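Local atomic coordinates of bartonella effector protein (Bep) substrate of VirB T4SS (Bartonella clarridgeiae, PDB entry 4YK2), a protein that is a substrate of the VirB type IV secretion system, probably translocated into host cells, and is represented here by its BID domain. Residues Ser30-Ser33 with Ile34-Glu38; Gln37-Glu40 with Ile41-Leu44; Lys108-Glu111 with Ala112-Tyr116. All coordinates share one frame; numbering follows the deposited sequence.

Interaction 1. Residues Ser30-Ser33 with Ile34-Glu38; sequences SDHS and IQEQE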
loop_
_atom_site.group_PDB
_atom_site.type_symbol
_atom_site.label_atom_id
_atom_site.label_comp_id
_atom_site.label_asym_id
_atom_site.label_seq_id
_atom_site.Cartn_x
_atom_site.Cartn_y
_atom_site.Cartn_z
ATOM N N SER A 30 -11.865 -9.123 10.444
ATOM C CA SER A 30 -11.247 -7.811 10.373
ATOM C C SER A 30 -9.732 -7.943 10.338
ATOM O O SER A 30 -9.075 -7.370 9.479
ATOM C CB SER A 30 -11.680 -6.956 11.563
ATOM O OG SER A 30 -10.938 -5.758 11.602
ATOM N N ASP A 31 -9.195 -8.703 11.289
ATOM C CA ASP A 31 -7.779 -9.034 11.331
ATOM C C ASP A 31 -7.316 -9.623 10.010
ATOM O O ASP A 31 -6.255 -9.264 9.496
ATOM C CB ASP A 31 -7.498 -10.027 12.450
ATOM C CG ASP A 31 -7.500 -9.383 13.824
ATOM O OD1 ASP A 31 -7.783 -8.171 13.929
ATOM O OD2 ASP A 31 -7.228 -10.107 14.804
ATOM N N HIS A 32 -8.127 -10.526 9.466
ATOM C CA HIS A 32 -7.789 -11.205 8.221
ATOM C C HIS A 32 -7.670 -10.246 7.034
ATOM O O HIS A 32 -6.733 -10.345 6.247
ATOM C CB HIS A 32 -8.822 -12.285 7.901
ATOM C CG HIS A 32 -8.642 -12.896 6.550
ATOM N ND1 HIS A 32 -7.688 -13.856 6.288
ATOM C CD2 HIS A 32 -9.289 -12.677 5.378
ATOM C CE1 HIS A 32 -7.754 -14.203 5.015
ATOM N NE2 HIS A 32 -8.716 -13.501 4.439
ATOM N N SER A 33 -8.616 -9.324 6.891
ATOM C CA SER A 33 -8.581 -8.424 5.746
ATOM C C SER A 33 -7.408 -7.435 5.858
ATOM O O SER A 33 -6.852 -7.000 4.842
ATOM C CB SER A 33 -9.889 -7.661 5.614
ATOM O OG SER A 33 -10.131 -6.899 6.783
ATOM N N ILE A 34 -7.054 -7.071 7.088
ATOM C CA ILE A 34 -5.874 -6.237 7.321
ATOM C C ILE A 34 -4.629 -6.983 6.869
ATOM O O ILE A 34 -3.798 -6.451 6.124
ATOM C CB ILE A 34 -5.748 -5.824 8.792
ATOM C CG1 ILE A 34 -6.872 -4.860 9.162
ATOM C CG2 ILE A 34 -4.363 -5.194 9.060
ATOM C CD1 ILE A 34 -6.890 -4.478 10.632
ATOM N N GLN A 35 -4.515 -8.229 7.314
ATOM C CA GLN A 35 -3.349 -9.032 7.001
ATOM C C GLN A 35 -3.206 -9.292 5.498
ATOM O O GLN A 35 -2.102 -9.215 4.962
ATOM C CB GLN A 35 -3.399 -10.343 7.761
ATOM C CG GLN A 35 -2.173 -11.205 7.595
ATOM C CD GLN A 35 -2.302 -12.516 8.351
ATOM O OE1 GLN A 35 -1.418 -12.892 9.133
ATOM N NE2 GLN A 35 -3.409 -13.215 8.129
ATOM N N GLU A 36 -4.311 -9.585 4.817
ATOM C CA GLU A 36 -4.244 -9.809 3.380
ATOM C C GLU A 36 -3.805 -8.559 2.599
ATOM O O GLU A 36 -3.124 -8.674 1.581
ATOM C CB GLU A 36 -5.597 -10.295 2.841
ATOM C CG GLU A 36 -5.877 -11.779 3.121
ATOM C CD GLU A 36 -4.743 -12.698 2.659
ATOM O OE1 GLU A 36 -4.525 -12.815 1.429
ATOM O OE2 GLU A 36 -4.067 -13.305 3.529
ATOM N N GLN A 37 -4.216 -7.376 3.048
ATOM C CA GLN A 37 -3.785 -6.149 2.371
ATOM C C GLN A 37 -2.310 -5.881 2.618
ATOM O O GLN A 37 -1.597 -5.455 1.707
ATOM C CB GLN A 37 -4.622 -4.951 2.814
ATOM C CG GLN A 37 -6.083 -5.052 2.340
ATOM C CD GLN A 37 -6.185 -5.384 0.867
ATOM O OE1 GLN A 37 -5.477 -4.804 0.037
ATOM N NE2 GLN A 37 -7.068 -6.319 0.526
ATOM N N GLU A 38 -1.851 -6.128 3.844
ATOM C CA GLU A 38 -0.439 -5.939 4.157
ATOM C C GLU A 38 0.415 -6.807 3.247
ATOM O O GLU A 38 1.446 -6.374 2.760
ATOM C CB GLU A 38 -0.135 -6.268 5.620
ATOM C CG GLU A 38 -0.726 -5.304 6.622
ATOM C CD GLU A 38 -0.390 -5.699 8.053
ATOM O OE1 GLU A 38 -0.203 -6.905 8.303
ATOM O OE2 GLU A 38 -0.311 -4.813 8.923
HETATM O O HOH W 1 -8.832 -7.404 2.504
#
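The imidazole of H32 receives E36 over one face: CG of E36 lies 3.9 Å from the ring centroid, 28° off the ring normal, a CH-pi contact between residues one helical turn apart. With CG of E36 beside its own backbone N (chi1 -78°) and a bend at chi2, the carboxylate ends up nearly parallel to the ring, yet it makes no direct polar contact there. H32 ND1 and E36 OE2 remain 4.6 Å apart, so any electrostatic attraction would depend on the histidine being protonated and would probably be modest. At the next position the same helix turns its polar groups back on the backbone. S33 OG donates to S30 O at 2.9 Å, and this carbonyl also accepts I34 N at 3.1 Å; both donors reach it from the same face of its plane. S33 O is likewise used twice, by Q37 N at 3.2 Å and by a water that also accepts a bond from Q37 NE2. D31, on another side, forms a salt bridge with K27 a turn earlier. Within the bundle, the S30, S33 and Q37 side of helix 21-49 faces helix 106-123, where S30 meets S123 and S33 meets A119.

Interaction 2. Residues Gln37-Glu40 with Ile41-Leu44; sequences QEKE and IRRL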
loop_
_atom_site.group_PDB
_atom_site.type_symbol
_atom_site.label_atom_id
_atom_site.label_comp_id
_atom_site.label_asym_id
_atom_site.label_seq_id
_atom_site.Cartn_x
_atom_site.Cartn_y
_atom_site.Cartn_z
ATOM N N GLN A 37 -4.216 -7.376 3.048
ATOM C CA GLN A 37 -3.785 -6.149 2.371
ATOM C C GLN A 37 -2.310 -5.881 2.618
ATOM O O GLN A 37 -1.597 -5.455 1.707
ATOM C CB GLN A 37 -4.622 -4.951 2.814
ATOM C CG GLN A 37 -6.083 -5.052 2.340
ATOM C CD GLN A 37 -6.185 -5.384 0.867
ATOM O OE1 GLN A 37 -5.477 -4.804 0.037
ATOM N NE2 GLN A 37 -7.068 -6.319 0.526
ATOM N N GLU A 38 -1.851 -6.128 3.844
ATOM C CA GLU A 38 -0.439 -5.939 4.157
ATOM C C GLU A 38 0.415 -6.807 3.247
ATOM O O GLU A 38 1.446 -6.374 2.760
ATOM C CB GLU A 38 -0.135 -6.268 5.620
ATOM C CG GLU A 38 -0.726 -5.304 6.622
ATOM C CD GLU A 38 -0.390 -5.699 8.053
ATOM O OE1 GLU A 38 -0.203 -6.905 8.303
ATOM O OE2 GLU A 38 -0.311 -4.813 8.923
ATOM N N LYS A 39 -0.022 -8.036 3.022
ATOM C CA LYS A 39 0.699 -8.949 2.146
ATOM C C LYS A 39 0.729 -8.432 0.702
ATOM O O LYS A 39 1.772 -8.441 0.051
ATOM C CB LYS A 39 0.055 -10.339 2.208
ATOM C CG LYS A 39 0.737 -11.419 1.372
ATOM C CD LYS A 39 -0.032 -12.750 1.522
ATOM C CE LYS A 39 0.697 -13.925 0.879
ATOM N NZ LYS A 39 0.091 -15.238 1.259
ATOM N N GLU A 40 -0.419 -8.003 0.193
ATOM C CA GLU A 40 -0.477 -7.500 -1.173
ATOM C C GLU A 40 0.317 -6.192 -1.318
ATOM O O GLU A 40 0.945 -5.959 -2.354
ATOM C CB GLU A 40 -1.932 -7.302 -1.611
ATOM C CG GLU A 40 -2.124 -6.779 -3.037
ATOM C CD GLU A 40 -1.748 -7.788 -4.124
ATOM O OE1 GLU A 40 -1.161 -8.844 -3.815
ATOM O OE2 GLU A 40 -2.041 -7.523 -5.307
ATOM N N ILE A 41 0.299 -5.347 -0.286
ATOM C CA ILE A 41 1.114 -4.123 -0.309
ATOM C C ILE A 41 2.613 -4.458 -0.393
ATOM O O ILE A 41 3.367 -3.799 -1.122
ATOM C CB ILE A 41 0.796 -3.228 0.904
ATOM C CG1 ILE A 41 -0.622 -2.644 0.750
ATOM C CG2 ILE A 41 1.825 -2.086 1.018
ATOM C CD1 ILE A 41 -1.139 -1.920 1.992
ATOM N N ARG A 42 3.046 -5.478 0.345
ATOM C CA ARG A 42 4.436 -5.915 0.254
ATOM C C ARG A 42 4.772 -6.408 -1.159
ATOM O O ARG A 42 5.817 -6.051 -1.712
ATOM C CB ARG A 42 4.740 -7.014 1.282
ATOM C CG ARG A 42 5.023 -6.492 2.692
ATOM C CD ARG A 42 5.611 -7.574 3.593
ATOM N NE ARG A 42 4.765 -8.762 3.641
ATOM C CZ ARG A 42 3.855 -8.996 4.580
ATOM N NH1 ARG A 42 3.671 -8.128 5.566
ATOM N NH2 ARG A 42 3.137 -10.104 4.531
ATOM N N ARG A 43 3.886 -7.222 -1.732
ATOM C CA ARG A 43 4.094 -7.786 -3.067
ATOM C C ARG A 43 4.178 -6.689 -4.118
ATOM O O ARG A 43 5.086 -6.677 -4.960
ATOM C CB ARG A 43 2.967 -8.767 -3.434
ATOM C CG ARG A 43 3.270 -9.619 -4.678
ATOM C CD ARG A 43 2.060 -10.467 -5.135
ATOM N NE ARG A 43 0.947 -9.611 -5.552
ATOM C CZ ARG A 43 0.815 -9.087 -6.771
ATOM N NH1 ARG A 43 1.726 -9.328 -7.704
ATOM N NH2 ARG A 43 -0.230 -8.320 -7.063
ATOM N N LEU A 44 3.245 -5.749 -4.052
ATOM C CA LEU A 44 3.234 -4.631 -4.997
ATOM C C LEU A 44 4.384 -3.634 -4.775
ATOM O O LEU A 44 4.900 -3.053 -5.737
ATOM C CB LEU A 44 1.889 -3.913 -4.923
ATOM C CG LEU A 44 0.701 -4.765 -5.405
ATOM C CD1 LEU A 44 -0.600 -4.089 -5.039
ATOM C CD2 LEU A 44 0.747 -4.993 -6.916
HETATM O O HOH W 2 1.888 -8.581 7.731
#
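E40 and R43, three residues apart on helix 21-49, form a two-pronged salt bridge. R43 approaches side-on: NE donates to E40 OE1 at 2.8 Å and NH2 to OE2 at 2.6 Å, both bonds nearly straight. The two oxygens lie close to the guanidinium plane, but the carboxylate is turned 38° from it, so both oxygens are met from well out of the carboxylate plane, OE2 on its syn side. Bends in both chains, at chi2 of E40 (69°) and chi3 of R43, bring the groups alongside each other, pointing the same way. A looser link joins E38 and R42. Their charged atoms do not meet directly; a water donates to E38 OE1 at 2.7 Å and accepts from R42 NH1 at 2.8 Å. R42 was modelled in two conformers, so this bridge, seen for the one described, is less certain. The same caution applies to its guanidinium, which in that conformer lays one face over E38 O and the backbone of K39. Farther in, L44 CD1 rests 3.7 Å from E40 CG, an apolar contact with the aliphatic part of the salt-bridged residue. I41 N donates to Q37 O at 2.8 Å, a backbone bond with the CG1 methylene of I41 beside the same oxygen. Two nitrogens, each spent on a separate oxygen, fix the rotation of the R43 head group and probably favour the charged form of E40, whereas the water-mediated pair is likely to be more mobile.

Interaction 3. Residues Lys108-Glu111 with Ala112-Tyr116; sequences KLVE and AIHKY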
loop_
_atom_site.group_PDB
_atom_site.type_symbol
_atom_site.label_atom_id
_atom_site.label_comp_id
_atom_site.label_asym_id
_atom_site.label_seq_id
_atom_site.Cartn_x
_atom_site.Cartn_y
_atom_site.Cartn_z
ATOM N N LYS A 108 -2.623 -0.347 -8.563
ATOM C CA LYS A 108 -3.072 -1.403 -7.660
ATOM C C LYS A 108 -2.453 -1.247 -6.268
ATOM O O LYS A 108 -3.084 -1.608 -5.274
ATOM C CB LYS A 108 -2.767 -2.786 -8.246
ATOM C CG LYS A 108 -3.765 -3.244 -9.332
ATOM C CD LYS A 108 -5.121 -3.661 -8.748
ATOM C CE LYS A 108 -6.055 -4.234 -9.818
ATOM N NZ LYS A 108 -7.246 -4.906 -9.227
ATOM N N LEU A 109 -1.248 -0.690 -6.182
ATOM C CA LEU A 109 -0.643 -0.419 -4.877
ATOM C C LEU A 109 -1.485 0.619 -4.112
ATOM O O LEU A 109 -1.777 0.450 -2.929
ATOM C CB LEU A 109 0.811 0.063 -5.034
ATOM C CG LEU A 109 1.582 0.473 -3.770
ATOM C CD1 LEU A 109 1.535 -0.610 -2.698
ATOM C CD2 LEU A 109 3.041 0.817 -4.113
ATOM N N VAL A 110 -1.893 1.682 -4.797
ATOM C CA VAL A 110 -2.781 2.675 -4.190
ATOM C C VAL A 110 -4.100 2.029 -3.699
ATOM O O VAL A 110 -4.569 2.308 -2.592
ATOM C CB VAL A 110 -3.047 3.829 -5.187
ATOM C CG1 VAL A 110 -4.134 4.768 -4.685
ATOM C CG2 VAL A 110 -1.722 4.595 -5.486
ATOM N N GLU A 111 -4.690 1.158 -4.511
ATOM C CA GLU A 111 -5.944 0.515 -4.113
ATOM C C GLU A 111 -5.762 -0.346 -2.877
ATOM O O GLU A 111 -6.624 -0.377 -2.005
ATOM C CB GLU A 111 -6.512 -0.340 -5.244
ATOM C CG GLU A 111 -7.058 0.465 -6.397
ATOM C CD GLU A 111 -7.847 -0.387 -7.375
ATOM O OE1 GLU A 111 -8.472 -1.384 -6.941
ATOM O OE2 GLU A 111 -7.834 -0.058 -8.576
ATOM N N ALA A 112 -4.636 -1.042 -2.794
ATOM C CA ALA A 112 -4.401 -1.922 -1.658
ATOM C C ALA A 112 -4.216 -1.108 -0.381
ATOM O O ALA A 112 -4.647 -1.519 0.693
ATOM C CB ALA A 112 -3.201 -2.805 -1.909
ATOM N N ILE A 113 -3.603 0.064 -0.508
ATOM C CA ILE A 113 -3.434 0.952 0.635
ATOM C C ILE A 113 -4.787 1.505 1.089
ATOM O O ILE A 113 -5.046 1.607 2.289
ATOM C CB ILE A 113 -2.430 2.081 0.306
ATOM C CG1 ILE A 113 -1.015 1.506 0.216
ATOM C CG2 ILE A 113 -2.484 3.193 1.360
ATOM C CD1 ILE A 113 0.008 2.491 -0.376
ATOM N N HIS A 114 -5.664 1.834 0.143
ATOM C CA HIS A 114 -7.015 2.288 0.497
ATOM C C HIS A 114 -7.795 1.171 1.206
ATOM O O HIS A 114 -8.494 1.428 2.190
ATOM C CB HIS A 114 -7.791 2.757 -0.738
ATOM C CG HIS A 114 -7.534 4.184 -1.117
ATOM N ND1 HIS A 114 -8.038 5.251 -0.401
ATOM C CD2 HIS A 114 -6.838 4.722 -2.151
ATOM C CE1 HIS A 114 -7.649 6.382 -0.967
ATOM N NE2 HIS A 114 -6.925 6.089 -2.035
ATOM N N LYS A 115 -7.672 -0.060 0.717
ATOM C CA LYS A 115 -8.332 -1.205 1.366
ATOM C C LYS A 115 -7.789 -1.455 2.771
ATOM O O LYS A 115 -8.553 -1.717 3.696
ATOM C CB LYS A 115 -8.181 -2.465 0.521
ATOM C CG LYS A 115 -9.030 -2.456 -0.737
ATOM C CD LYS A 115 -8.923 -3.769 -1.485
ATOM C CE LYS A 115 -9.676 -3.686 -2.812
ATOM N NZ LYS A 115 -9.263 -4.759 -3.758
ATOM N N TYR A 116 -6.468 -1.374 2.921
ATOM C CA TYR A 116 -5.822 -1.481 4.222
ATOM C C TYR A 116 -6.367 -0.425 5.185
ATOM O O TYR A 116 -6.786 -0.741 6.305
ATOM C CB TYR A 116 -4.298 -1.344 4.055
ATOM C CG TYR A 116 -3.531 -1.236 5.350
ATOM C CD1 TYR A 116 -3.187 -2.372 6.076
ATOM C CD2 TYR A 116 -3.125 0.002 5.835
ATOM C CE1 TYR A 116 -2.485 -2.272 7.251
ATOM C CE2 TYR A 116 -2.421 0.111 7.009
ATOM C CZ TYR A 116 -2.099 -1.031 7.711
ATOM O OH TYR A 116 -1.391 -0.918 8.879
HETATM O O HOH W 3 -7.502 -3.528 -5.941
#
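V110 and H114 meet because their first torsions send them the same way: CG1 of V110 lies opposite its backbone N (chi1 171°), and the H114 ring swings to the N side of its own residue (chi1 -85°). The two side chains then run alongside each other, with V110 CG1 3.7 Å from H114 CD2. The same ring carbon, H114 CD2, also comes within 3.3 Å of V110 O, the carbonyl that accepts H114 N. One residue earlier, L109 and I113 repeat the four-residue spacing with purely apolar groups, their CD1 methyls 4.2 Å apart, while CG1 of I113 packs on L109 O. On the polar side of the helix, E111 and K115 are oppositely charged but do not touch. A water spans the gap, donating to E111 OE1 at 2.6 Å and accepting from K115 NZ at 3.1 Å; the attraction between the two charges is therefore probably softened. The result is an amphipathic segment of helix 106-123 that serves three neighbours at once. On helix 69-78, V110 packs on L76 and T77, I113 on L76 and H114 on S73; I113 and Y116 also reach I62 and H63, respectively, of helix 56-64; and on helix 21-49, A112 meets Q37 and I41, K115 meets Q37, and Y116 meets E38.

Interactions 1 and 2 are overlapping stretches of helix 21-49, sharing Q37 and E38, with centres about 10 Å apart. Interaction 3 belongs to helix 106-123, its centre about 12 Å from that of interaction 1 and about 9 Å from that of interaction 2. The two helices join by packing: Q37 CD lies 3.6 Å from K115 CB, E38 CG lies 3.6 Å from Y116 CE1, and L44 CD1 approaches K108 O at 3.5 Å. Q37, whose amide nitrogen is bonded to the water of interaction 1, also packs on the other helix. No ligand is involved; the three contacts illustrate how local side-chain pairing accompanies interhelical packing in the BID four-helix bundle.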